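Local coordinates for protein SAHS4 (Ramazzottius varieornatus, PDB 5Z4G) that probably acts as a secreted molecular shield under water-deficient conditions, and binds zinc ions, at residues Gln59-Lys64 against Gly152-Lys157. Residues are numbered along the deposited sequence; the frame is centred on the assembly and turned at random. Where two conformers were deposited one is given.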
ATOM      1  N   GLN A  59      -6.323  11.317 -10.789  1.00 29.70           N
ATOM      2  CA  GLN A  59      -5.203  10.369 -10.792  1.00 27.23           C
ATOM      3  C   GLN A  59      -5.531   9.030 -10.119  1.00 23.22           C
ATOM      4  O   GLN A  59      -5.843   8.978  -8.934  1.00 25.40           O
ATOM      5  CB  GLN A  59      -3.954  11.000 -10.152  1.00 29.18           C
ATOM      6  CG  GLN A  59      -2.706  10.121 -10.199  1.00 29.82           C
ATOM      7  CD  GLN A  59      -2.264   9.812 -11.618  1.00 31.75           C
ATOM      8  OE1 GLN A  59      -1.899  10.712 -12.379  1.00 35.56           O
ATOM      9  NE2 GLN A  59      -2.305   8.540 -11.983  1.00 30.71           N
ATOM     10  N   LYS A  60      -5.459   7.953 -10.897  1.00 20.20           N
ATOM     11  CA  LYS A  60      -5.664   6.599 -10.375  1.00 17.58           C
ATOM     12  C   LYS A  60      -4.380   5.977  -9.841  1.00 15.61           C
ATOM     13  O   LYS A  60      -3.285   6.278 -10.313  1.00 17.59           O
ATOM     14  CB  LYS A  60      -6.270   5.695 -11.454  1.00 18.97           C
ATOM     15  CG  LYS A  60      -7.676   6.089 -11.883  1.00 22.56           C
ATOM     16  CD  LYS A  60      -8.685   5.786 -10.789  1.00 24.52           C
ATOM     17  CE  LYS A  60     -10.100   5.870 -11.310  1.00 27.10           C
ATOM     18  NZ  LYS A  60     -11.065   5.538 -10.231  1.00 28.75           N
ATOM     19  N   THR A  61      -4.541   5.104  -8.853  1.00 13.40           N
ATOM     20  CA  THR A  61      -3.488   4.214  -8.406  1.00 12.18           C
ATOM     21  C   THR A  61      -3.875   2.804  -8.811  1.00 11.35           C
ATOM     22  O   THR A  61      -5.006   2.365  -8.561  1.00 11.88           O
ATOM     23  CB  THR A  61      -3.340   4.250  -6.862  1.00 13.52           C
ATOM     24  OG1 THR A  61      -3.060   5.583  -6.425  1.00 15.16           O
ATOM     25  CG2 THR A  61      -2.236   3.315  -6.361  1.00 14.39           C
ATOM     26  N   LEU A  62      -2.928   2.102  -9.424  1.00 11.48           N
ATOM     27  CA  LEU A  62      -3.051   0.674  -9.664  1.00 11.57           C
ATOM     28  C   LEU A  62      -2.112  -0.065  -8.726  1.00 11.73           C
ATOM     29  O   LEU A  62      -0.942   0.286  -8.595  1.00 14.20           O
ATOM     30  CB  LEU A  62      -2.752   0.328 -11.127  1.00 13.63           C
ATOM     31  CG  LEU A  62      -3.577   1.054 -12.188  1.00 14.90           C
ATOM     32  CD1 LEU A  62      -3.199   0.559 -13.576  1.00 17.51           C
ATOM     33  CD2 LEU A  62      -5.078   0.918 -11.949  1.00 16.81           C
ATOM     34  N   LEU A  63      -2.632  -1.091  -8.073  1.00 11.06           N
ATOM     35  CA  LEU A  63      -1.849  -1.879  -7.150  1.00 11.15           C
ATOM     36  C   LEU A  63      -1.948  -3.344  -7.552  1.00 10.67           C
ATOM     37  O   LEU A  63      -3.039  -3.847  -7.803  1.00 11.89           O
ATOM     38  CB  LEU A  63      -2.415  -1.644  -5.755  1.00 14.76           C
ATOM     39  CG  LEU A  63      -1.959  -2.430  -4.556  1.00 16.06           C
ATOM     40  CD1 LEU A  63      -0.473  -2.239  -4.340  1.00 18.36           C
ATOM     41  CD2 LEU A  63      -2.758  -1.888  -3.379  1.00 19.35           C
ATOM     42  N   LYS A  64      -0.812  -4.034  -7.625  1.00 10.10           N
ATOM     43  CA  LYS A  64      -0.827  -5.454  -7.973  1.00 10.14           C
ATOM     44  C   LYS A  64       0.035  -6.246  -7.005  1.00  9.48           C
ATOM     45  O   LYS A  64       1.188  -5.894  -6.784  1.00 10.76           O
ATOM     46  CB  LYS A  64      -0.366  -5.674  -9.426  1.00 13.31           C
ATOM     47  CG  LYS A  64      -0.556  -7.110  -9.922  1.00 14.52           C
ATOM     48  CD  LYS A  64      -0.494  -7.211 -11.431  1.00 21.07           C
ATOM     49  CE  LYS A  64       0.905  -7.505 -11.932  1.00 24.55           C
ATOM     50  NZ  LYS A  64       0.855  -8.268 -13.211  1.00 31.01           N
ATOM     51  N   GLY A 152      -6.308   6.975   7.775  1.00 15.31           N
ATOM     52  CA  GLY A 152      -7.030   7.144   6.523  1.00 15.25           C
ATOM     53  C   GLY A 152      -7.427   5.794   5.953  1.00 15.30           C
ATOM     54  O   GLY A 152      -6.855   4.773   6.314  1.00 15.07           O
ATOM     55  N   LYS A 153      -8.422   5.780   5.075  1.00 15.55           N
ATOM     56  CA  LYS A 153      -8.870   4.532   4.453  1.00 15.68           C
ATOM     57  C   LYS A 153      -9.126   4.775   2.985  1.00 15.38           C
ATOM     58  O   LYS A 153      -9.815   5.719   2.612  1.00 18.80           O
ATOM     59  CB  LYS A 153     -10.136   3.984   5.130  1.00 19.24           C
ATOM     60  CG  LYS A 153     -10.022   3.741   6.629  1.00 25.30           C
ATOM     61  CD  LYS A 153     -11.368   3.451   7.269  1.00 34.29           C
ATOM     62  CE  LYS A 153     -11.234   3.314   8.781  1.00 38.56           C
ATOM     63  NZ  LYS A 153     -12.421   2.640   9.383  1.00 42.99           N
ATOM     64  N   ARG A 154      -8.551   3.923   2.151  1.00 12.26           N
ATOM     65  CA  ARG A 154      -8.769   3.992   0.712  1.00 11.39           C
ATOM     66  C   ARG A 154      -9.340   2.687   0.190  1.00 10.85           C
ATOM     67  O   ARG A 154      -8.933   1.598   0.620  1.00 12.56           O
ATOM     68  CB  ARG A 154      -7.461   4.287   0.007  1.00 12.28           C
ATOM     69  CG  ARG A 154      -7.650   4.861  -1.369  1.00 14.06           C
ATOM     70  CD  ARG A 154      -6.310   5.109  -1.983  1.00 15.50           C
ATOM     71  NE  ARG A 154      -6.433   6.016  -3.110  1.00 16.72           N
ATOM     72  CZ  ARG A 154      -5.516   6.146  -4.058  1.00 16.45           C
ATOM     73  NH1 ARG A 154      -4.423   5.391  -4.030  1.00 17.05           N
ATOM     74  NH2 ARG A 154      -5.711   7.007  -5.045  1.00 17.61           N
ATOM     75  N   TRP A 155     -10.276   2.800  -0.750  0.64 10.90           N
ATOM     76  CA  TRP A 155     -10.907   1.630  -1.357  0.64 10.53           C
ATOM     77  C   TRP A 155     -10.480   1.420  -2.799  0.64  9.68           C
ATOM     78  O   TRP A 155     -10.251   2.378  -3.543  0.64 10.59           O
ATOM     79  CB  TRP A 155     -12.433   1.717  -1.262  0.64 13.05           C
ATOM     80  CG  TRP A 155     -12.929   1.561   0.148  0.64 15.77           C
ATOM     81  CD1 TRP A 155     -13.348   0.406   0.745  0.64 17.62           C
ATOM     82  CD2 TRP A 155     -13.033   2.588   1.142  0.64 18.28           C
ATOM     83  NE1 TRP A 155     -13.715   0.650   2.049  0.64 20.09           N
ATOM     84  CE2 TRP A 155     -13.534   1.980   2.319  0.64 19.99           C
ATOM     85  CE3 TRP A 155     -12.761   3.967   1.150  0.64 19.11           C
ATOM     86  CZ2 TRP A 155     -13.769   2.702   3.498  0.64 22.59           C
ATOM     87  CZ3 TRP A 155     -12.997   4.688   2.327  0.64 21.82           C
ATOM     88  CH2 TRP A 155     -13.494   4.049   3.483  0.64 22.89           C
ATOM     89  N   TYR A 156     -10.374   0.145  -3.166  1.00  9.70           N
ATOM     90  CA  TYR A 156      -9.977  -0.281  -4.510  1.00  9.83           C
ATOM     91  C   TYR A 156     -10.951  -1.331  -5.015  1.00  9.78           C
ATOM     92  O   TYR A 156     -11.541  -2.065  -4.215  1.00 11.08           O
ATOM     93  CB  TYR A 156      -8.582  -0.924  -4.496  1.00 10.62           C
ATOM     94  CG  TYR A 156      -7.441  -0.027  -4.068  1.00 10.68           C
ATOM     95  CD1 TYR A 156      -7.251   0.313  -2.718  1.00 10.71           C
ATOM     96  CD2 TYR A 156      -6.522   0.454  -5.003  1.00 10.61           C
ATOM     97  CE1 TYR A 156      -6.218   1.138  -2.332  1.00 11.97           C
ATOM     98  CE2 TYR A 156      -5.478   1.290  -4.626  1.00 10.69           C
ATOM     99  CZ  TYR A 156      -5.322   1.612  -3.279  1.00 11.17           C
ATOM    100  OH  TYR A 156      -4.291   2.425  -2.839  1.00 13.13           O
ATOM    101  N   LYS A 157     -11.089  -1.405  -6.340  0.74 10.08           N
ATOM    102  CA  LYS A 157     -11.868  -2.439  -7.022  0.74 10.19           C
ATOM    103  C   LYS A 157     -10.922  -3.357  -7.757  0.74  9.04           C
ATOM    104  O   LYS A 157      -9.942  -2.893  -8.353  0.74 10.04           O
ATOM    105  CB  LYS A 157     -12.841  -1.807  -8.033  0.74 12.89           C
ATOM    106  CG  LYS A 157     -14.020  -1.053  -7.434  0.74 15.81           C
ATOM    107  CD  LYS A 157     -14.989  -1.928  -6.641  0.74 20.38           C
ATOM    108  CE  LYS A 157     -15.886  -2.803  -7.502  0.74 23.21           C
ATOM    109  NZ  LYS A 157     -16.906  -3.498  -6.665  0.74 25.50           N
TER
HETATM  110  O   HOH W   1      -4.162   7.906  -7.090  1.00 19.23           O
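Arg154 makes the first contact with Thr61, stretching its side chain across to the loop residue just ahead of strand 62-66. A chi1 of -159° swings CG to the far side from the backbone N, and the rest of the chain runs out nearly straight, which brings the guanidinium edge-on to the threonine hydroxyl. NH1 donates to Thr61 OG1 at 2.8 Å, with an N-H...O angle of 157° and the oxygen close to the guanidinium plane. The same nitrogen also gives a longer bond, 3.2 Å from Arg154 NH1 to Tyr156 OH, whose oxygen sits 26° out of that plane. On the neighbouring nitrogen, Arg154 NH2 donates to a water at 2.7 Å; this water accepts from Thr61 OG1 as well and donates to Gln59 O, linking the backbone just before the strand into the same network. Replacing this arginine with a leucine would probably leave Thr61 OG1 and the water each short of a donor and deprive Tyr156 OH of one of its partners.

The two segments are not paired directly. Strand 26-30 runs between them, antiparallel to both, in a strongly curved sheet of the kind found in the fatty-acid-binding-protein fold, and the side chains of Arg154 and Tyr156 both touch Ser30 on it as they reach across. A tetraethylene glycol, probably from the crystallisation liquor, lies near Thr61.

Two residues on, Tyr156 again points toward 59-64. Its hydroxyl also bonds to Gln143 on strand 140-147, so two side chains, Arg154 and Gln143, hold the phenol oxygen. Leu63 CD2 lies over one ring face, offset toward the rim, 4.3 Å from Tyr156 CZ. Thr61 approaches the edge instead: its O is 4.1 Å from Tyr156 CE2, near the ring plane, while Thr61 CG2 comes to 4.2 Å from Tyr156 OH.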